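Local structure of acidocalcisomal pyrophosphatase (Trypanosoma brucei brucei, 5C5V) at residues 70-73 with 74-77; 78-81 with 82-85; 316-319 with 320-324. The protein probably hydrolyses inorganic pyrophosphate to phosphate, using magnesium ions as cofactor. All coordinates share one frame; numbering follows the deposited sequence.

Interaction 1 (70-73 with 74-77); sequences SHPV and HSRT
R76 folds back over the chain that leads into its own helix, and its guanidinium group lands on H71 and V73. The tight part of the contact is here. CA of V73 sits over one face of the guanidinium group, 3.4 Å above its plane and displaced toward its rim. The R76 chain reaches this place because it bends at both chi2 and chi3 (148° and 58°). Its CD packs 3.4 Å from CB of H71, and NH1 then donates to H71 O at 3.0 Å. That acceptor lies in the guanidinium plane, while the donor stands well above the plane of the H71 carbonyl. The main-chain bond from R76 N to P72 O is longer, 3.3 Å, but almost straight.

P72 occupies the N-cap position of helix 73-87, which follows helix 61-69 in the N-terminal helical region of this EF-hand protein. The H71 ring, for its part, meets the ring of W67 from that preceding helix, the two planes nearly perpendicular.

The solvent side is looser. P72 CD approaches S75 OG only to 3.7 Å. T77, also exposed, still makes one definite link: with OG1 placed beside its own backbone N (chi1 -61°), the hydroxyl donates to V73 O at 2.9 Å.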
loop_
_atom_site.group_PDB
_atom_site.type_symbol
_atom_site.label_atom_id
_atom_site.label_comp_id
_atom_site.label_asym_id
_atom_site.label_seq_id
_atom_site.Cartn_x
_atom_site.Cartn_y
_atom_site.Cartn_z
ATOM N N SER A 70 -1.783 -37.355 -41.621
ATOM C CA SER A 70 -1.831 -38.424 -42.612
ATOM C C SER A 70 -1.912 -37.912 -44.054
ATOM O O SER A 70 -1.738 -38.677 -44.993
ATOM C CB SER A 70 -3.013 -39.347 -42.321
ATOM O OG SER A 70 -4.231 -38.755 -42.735
ATOM N N HIS A 71 -2.239 -36.635 -44.227
ATOM C CA HIS A 71 -2.266 -36.002 -45.551
ATOM C C HIS A 71 -0.855 -35.791 -46.096
ATOM O O HIS A 71 0.117 -35.832 -45.330
ATOM C CB HIS A 71 -2.992 -34.656 -45.491
ATOM C CG HIS A 71 -4.481 -34.772 -45.424
ATOM N ND1 HIS A 71 -5.272 -34.815 -46.553
ATOM C CD2 HIS A 71 -5.326 -34.846 -44.368
ATOM C CE1 HIS A 71 -6.540 -34.912 -46.197
ATOM N NE2 HIS A 71 -6.600 -34.944 -44.879
ATOM N N PRO A 72 -0.735 -35.528 -47.414
ATOM C CA PRO A 72 0.584 -35.312 -48.023
ATOM C C PRO A 72 1.059 -33.880 -47.740
ATOM O O PRO A 72 0.314 -32.915 -47.952
ATOM C CB PRO A 72 0.341 -35.567 -49.522
ATOM C CG PRO A 72 -1.180 -35.667 -49.699
ATOM C CD PRO A 72 -1.830 -35.350 -48.384
ATOM N N VAL A 73 2.287 -33.762 -47.234
ATOM C CA VAL A 73 2.791 -32.508 -46.665
ATOM C C VAL A 73 2.657 -31.296 -47.595
ATOM O O VAL A 73 2.675 -30.148 -47.136
ATOM C CB VAL A 73 4.283 -32.649 -46.226
ATOM C CG1 VAL A 73 4.831 -31.318 -45.699
ATOM C CG2 VAL A 73 4.419 -33.706 -45.136
ATOM N N HIS A 74 2.487 -31.530 -48.889
ATOM C CA HIS A 74 2.351 -30.398 -49.797
ATOM C C HIS A 74 0.944 -29.790 -49.762
ATOM O O HIS A 74 0.794 -28.607 -49.423
ATOM C CB HIS A 74 2.724 -30.788 -51.223
ATOM C CG HIS A 74 2.873 -29.606 -52.128
ATOM N ND1 HIS A 74 1.887 -29.204 -53.006
ATOM C CD2 HIS A 74 3.865 -28.687 -52.225
ATOM C CE1 HIS A 74 2.291 -28.118 -53.644
ATOM N NE2 HIS A 74 3.483 -27.780 -53.185
ATOM N N SER A 75 -0.071 -30.595 -50.091
ATOM C CA SER A 75 -1.458 -30.130 -50.119
ATOM C C SER A 75 -1.897 -29.540 -48.761
ATOM O O SER A 75 -2.664 -28.563 -48.700
ATOM C CB SER A 75 -2.392 -31.274 -50.508
ATOM O OG SER A 75 -2.882 -31.927 -49.348
ATOM N N ARG A 76 -1.410 -30.126 -47.674
ATOM C CA ARG A 76 -1.686 -29.578 -46.360
ATOM C C ARG A 76 -1.289 -28.119 -46.331
ATOM O O ARG A 76 -2.094 -27.246 -45.965
ATOM C CB ARG A 76 -0.917 -30.339 -45.281
ATOM C CG ARG A 76 -1.665 -31.447 -44.559
ATOM C CD ARG A 76 -0.664 -32.525 -44.174
ATOM N NE ARG A 76 0.417 -32.030 -43.322
ATOM C CZ ARG A 76 1.560 -32.689 -43.133
ATOM N NH1 ARG A 76 1.750 -33.856 -43.745
ATOM N NH2 ARG A 76 2.521 -32.186 -42.358
ATOM N N THR A 77 -0.041 -27.867 -46.729
ATOM C CA THR A 77 0.577 -26.544 -46.597
ATOM C C THR A 77 -0.192 -25.461 -47.375
ATOM O O THR A 77 -0.076 -24.276 -47.048
ATOM C CB THR A 77 2.070 -26.562 -47.005
ATOM O OG1 THR A 77 2.785 -27.459 -46.141
ATOM C CG2 THR A 77 2.687 -25.170 -46.846
#

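Interaction 2 (78-81 with 82-85); sequences KCFS and MVSA
C79 O meets two amides of the following turn, V83 N and M82 N, so this carbonyl oxygen is shared. It accepts V83 N at 3.3 Å over a nearly straight path, and it takes a second, weak bond from M82 N at 2.9 Å, where the N-H...O angle is only 129°. The M82 side chain covers the same oxygen: CB of M82 lies 3.3 Å from C79 O, and the bend at chi3 (51°) brings the terminal CE back to 4.0 Å from it.

F80 supplies the main side-chain contact. Its CG stands anti to the backbone N (chi1 179°), which puts the ring alongside the helix where the next turn can reach it. CB of S84 then lies over one face of the ring, 4.2 Å from the centroid of F80, a CH-pi contact; the closest ring atom is CE2. V83 crosses F80 at about a right angle, with its CB 4.2 Å from F80 CD1. On the same side of the ring as S84 CB, S84 N donates to F80 O at 2.7 Å.

S81 closes the segment with a bond from A85 N to S81 O, 3.2 Å long.

Around these two turns, K78 NZ forms a salt bridge with D44, F80 and V83 touch I8 of helix 3-14, C79 and V83 reach L36 of helix 26-36, and W68 of helix 61-69 borders both C79 and F80. Helix 73-87 is thereby packed into the N-terminal helical bundle, consistent with the EF-hand character of this part of the protein.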
loop_
_atom_site.group_PDB
_atom_site.type_symbol
_atom_site.label_atom_id
_atom_site.label_comp_id
_atom_site.label_asym_id
_atom_site.label_seq_id
_atom_site.Cartn_x
_atom_site.Cartn_y
_atom_site.Cartn_z
ATOM N N LYS A 78 -0.940 -25.834 -48.417
ATOM C CA LYS A 78 -1.672 -24.800 -49.146
ATOM C C LYS A 78 -2.748 -24.171 -48.248
ATOM O O LYS A 78 -2.811 -22.940 -48.121
ATOM C CB LYS A 78 -2.344 -25.339 -50.400
ATOM C CG LYS A 78 -3.476 -26.324 -50.154
ATOM C CD LYS A 78 -3.954 -26.907 -51.471
ATOM C CE LYS A 78 -5.044 -27.943 -51.277
ATOM N NZ LYS A 78 -5.507 -28.498 -52.591
ATOM N N CYS A 79 -3.565 -25.000 -47.589
ATOM C CA CYS A 79 -4.637 -24.455 -46.764
ATOM C C CYS A 79 -4.022 -23.984 -45.452
ATOM O O CYS A 79 -4.510 -23.045 -44.834
ATOM C CB CYS A 79 -5.749 -25.482 -46.496
ATOM S SG CYS A 79 -5.518 -26.484 -44.981
ATOM N N PHE A 80 -2.933 -24.629 -45.044
ATOM C CA PHE A 80 -2.268 -24.306 -43.787
ATOM C C PHE A 80 -1.770 -22.868 -43.747
ATOM O O PHE A 80 -1.543 -22.306 -42.675
ATOM C CB PHE A 80 -1.088 -25.245 -43.537
ATOM C CG PHE A 80 -0.347 -24.951 -42.261
ATOM C CD1 PHE A 80 -0.854 -25.361 -41.032
ATOM C CD2 PHE A 80 0.830 -24.221 -42.283
ATOM C CE1 PHE A 80 -0.182 -25.073 -39.844
ATOM C CE2 PHE A 80 1.510 -23.929 -41.101
ATOM C CZ PHE A 80 0.999 -24.355 -39.880
ATOM N N SER A 81 -1.566 -22.268 -44.908
ATOM C CA SER A 81 -1.134 -20.879 -44.923
ATOM C C SER A 81 -2.227 -20.001 -44.324
ATOM O O SER A 81 -1.938 -19.027 -43.638
ATOM C CB SER A 81 -0.790 -20.424 -46.339
ATOM O OG SER A 81 -0.383 -19.068 -46.317
ATOM N N MET A 82 -3.485 -20.344 -44.596
ATOM C CA MET A 82 -4.608 -19.643 -43.984
ATOM C C MET A 82 -4.657 -19.918 -42.484
ATOM O O MET A 82 -4.735 -18.994 -41.684
ATOM C CB MET A 82 -5.932 -20.047 -44.638
ATOM C CG MET A 82 -7.156 -19.523 -43.883
ATOM S SD MET A 82 -8.719 -20.272 -44.400
ATOM C CE MET A 82 -8.349 -22.023 -44.296
ATOM N N VAL A 83 -4.577 -21.193 -42.121
ATOM C CA VAL A 83 -4.587 -21.617 -40.729
ATOM C C VAL A 83 -3.516 -20.888 -39.938
ATOM O O VAL A 83 -3.777 -20.356 -38.849
ATOM C CB VAL A 83 -4.348 -23.133 -40.595
ATOM C CG1 VAL A 83 -4.195 -23.514 -39.140
ATOM C CG2 VAL A 83 -5.477 -23.913 -41.244
ATOM N N SER A 84 -2.313 -20.844 -40.503
ATOM C CA SER A 84 -1.174 -20.238 -39.827
ATOM C C SER A 84 -1.393 -18.753 -39.582
ATOM O O SER A 84 -1.036 -18.237 -38.535
ATOM C CB SER A 84 0.104 -20.451 -40.645
ATOM O OG SER A 84 1.251 -20.180 -39.856
ATOM N N ALA A 85 -1.995 -18.071 -40.547
ATOM C CA ALA A 85 -2.272 -16.644 -40.404
ATOM C C ALA A 85 -3.270 -16.369 -39.268
ATOM O O ALA A 85 -3.144 -15.384 -38.535
ATOM C CB ALA A 85 -2.801 -16.083 -41.712
#

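Interaction 3 (316-319 with 320-324); sequences KEYA and MKVID
E317 and K321, one helical turn apart, lie side by side with their ends pointing the same way, and OE2 of E317 forms a salt bridge with NZ of K321 at 3.3 Å. The E317 chain is extended, whereas K321 bends only at its last torsion (chi4 73°), which turns the ammonium group toward the carboxylate. Both residues are exposed, so the pair sits on the solvent side of the helix.

In the backbone, all four carbonyl oxygens of 316-319 are satisfied by amides four residues on. M320 N bonds to K316 O, K321 N to E317 O, V322 N to Y318 O and I323 N to A319 O, all at 2.9 to 3.2 Å. Their N-H...O angles run from 147° to 164°. Further partners complete the polar groups: two amides of the first turn, K316 N and Y318 N, are bonded to the carboxylates of D274 and D315, K316 NZ bonds to K273 O, and D324 OD2 receives a hydrogen bond from H20 NE2 of the second subunit.

This is the start of helix 316-336, which lies against the beta-sheet of the pyrophosphatase domain, A319 and I323 resting on V243 of strand 238-251 and V322 touching W257 of strand 254-263. The side chain of V322 is about 10 Å from those of the magnesium-binding D224 and D256, so the contact lies near the magnesium site without being part of it.

Among the apolar groups, Y318 and V322 cross obliquely, with CE2 of Y318 3.7 Å from CG2 of V322. CE of M320 turns back to 4.0 Å from CG of K316, alongside the lysine's aliphatic chain.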
loop_
_atom_site.group_PDB
_atom_site.type_symbol
_atom_site.label_atom_id
_atom_site.label_comp_id
_atom_site.label_asym_id
_atom_site.label_seq_id
_atom_site.Cartn_x
_atom_site.Cartn_y
_atom_site.Cartn_z
ATOM N N LYS A 316 16.106 10.467 -11.966
ATOM C CA LYS A 316 15.831 9.351 -12.850
ATOM C C LYS A 316 16.136 9.654 -14.315
ATOM O O LYS A 316 16.570 8.763 -15.040
ATOM C CB LYS A 316 14.382 8.907 -12.705
ATOM C CG LYS A 316 13.375 9.898 -13.204
ATOM C CD LYS A 316 11.976 9.296 -13.130
ATOM C CE LYS A 316 10.931 10.297 -13.571
ATOM N NZ LYS A 316 9.585 9.786 -13.253
ATOM N N GLU A 317 15.919 10.895 -14.748
ATOM C CA GLU A 317 16.217 11.268 -16.121
ATOM C C GLU A 317 17.707 11.043 -16.371
ATOM O O GLU A 317 18.105 10.522 -17.407
ATOM C CB GLU A 317 15.837 12.726 -16.397
ATOM C CG GLU A 317 16.205 13.212 -17.799
ATOM C CD GLU A 317 16.052 14.730 -17.981
ATOM O OE1 GLU A 317 15.735 15.437 -16.994
ATOM O OE2 GLU A 317 16.237 15.232 -19.116
ATOM N N TYR A 318 18.525 11.412 -15.397
ATOM C CA TYR A 318 19.970 11.241 -15.488
ATOM C C TYR A 318 20.370 9.761 -15.448
ATOM O O TYR A 318 21.257 9.324 -16.173
ATOM C CB TYR A 318 20.654 12.006 -14.353
ATOM C CG TYR A 318 22.138 12.136 -14.524
ATOM C CD1 TYR A 318 22.686 13.259 -15.123
ATOM C CD2 TYR A 318 22.994 11.129 -14.108
ATOM C CE1 TYR A 318 24.049 13.379 -15.288
ATOM C CE2 TYR A 318 24.346 11.243 -14.263
ATOM C CZ TYR A 318 24.868 12.365 -14.856
ATOM O OH TYR A 318 26.224 12.472 -15.014
ATOM N N ALA A 319 19.710 8.992 -14.590
ATOM C CA ALA A 319 20.009 7.574 -14.438
ATOM C C ALA A 319 19.666 6.815 -15.718
ATOM O O ALA A 319 20.361 5.882 -16.095
ATOM C CB ALA A 319 19.251 6.981 -13.237
ATOM N N MET A 320 18.576 7.202 -16.362
ATOM C CA MET A 320 18.182 6.542 -17.590
ATOM C C MET A 320 19.141 6.905 -18.735
ATOM O O MET A 320 19.343 6.093 -19.640
ATOM C CB MET A 320 16.722 6.863 -17.938
ATOM C CG MET A 320 15.755 6.202 -16.948
ATOM S SD MET A 320 13.982 6.330 -17.313
ATOM C CE MET A 320 13.619 7.981 -16.720
ATOM N N LYS A 321 19.739 8.098 -18.692
ATOM C CA LYS A 321 20.780 8.435 -19.672
ATOM C C LYS A 321 21.991 7.543 -19.463
ATOM O O LYS A 321 22.519 6.982 -20.417
ATOM C CB LYS A 321 21.220 9.898 -19.584
ATOM C CG LYS A 321 20.295 10.877 -20.249
ATOM C CD LYS A 321 20.881 12.299 -20.178
ATOM C CE LYS A 321 20.076 13.280 -21.046
ATOM N NZ LYS A 321 18.730 13.590 -20.415
ATOM N N VAL A 322 22.409 7.404 -18.207
ATOM C CA VAL A 322 23.543 6.555 -17.870
ATOM C C VAL A 322 23.291 5.122 -18.351
ATOM O O VAL A 322 24.180 4.481 -18.903
ATOM C CB VAL A 322 23.826 6.541 -16.355
ATOM C CG1 VAL A 322 24.740 5.388 -15.987
ATOM C CG2 VAL A 322 24.417 7.873 -15.890
ATOM N N ILE A 323 22.080 4.624 -18.129
ATOM C CA ILE A 323 21.731 3.276 -18.559
ATOM C C ILE A 323 21.697 3.160 -20.095
ATOM O O ILE A 323 22.219 2.198 -20.661
ATOM C CB ILE A 323 20.387 2.850 -17.965
ATOM C CG1 ILE A 323 20.535 2.653 -16.458
ATOM C CG2 ILE A 323 19.870 1.572 -18.648
ATOM C CD1 ILE A 323 19.215 2.520 -15.737
ATOM N N ASP A 324 21.111 4.154 -20.758
ATOM C CA ASP A 324 21.045 4.182 -22.218
ATOM C C ASP A 324 22.441 4.126 -22.840
ATOM O O ASP A 324 22.702 3.358 -23.774
ATOM C CB ASP A 324 20.321 5.445 -22.685
ATOM C CG ASP A 324 20.313 5.596 -24.206
ATOM O OD1 ASP A 324 19.828 4.680 -24.899
ATOM O OD2 ASP A 324 20.811 6.628 -24.715
#

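Overall arrangement
From the N terminus, interaction 1 comes first, where the connection from helix 61-69 turns into helix 73-87. Interaction 2 follows directly on the same helix, its centre 12 Å from that of interaction 1; the two adjoin in sequence but do not otherwise touch. Interaction 3 comes much later, at the start of helix 316-336, about 33 Å from interaction 2 and 41 Å from interaction 1 between nearest atoms. All three are local and stand in series: none closes a long loop, and none nests within or crosses another. The first two belong to the N-terminal helical region, whereas the third lies within helix 316-336, which packs on the sheet of the pyrophosphatase domain.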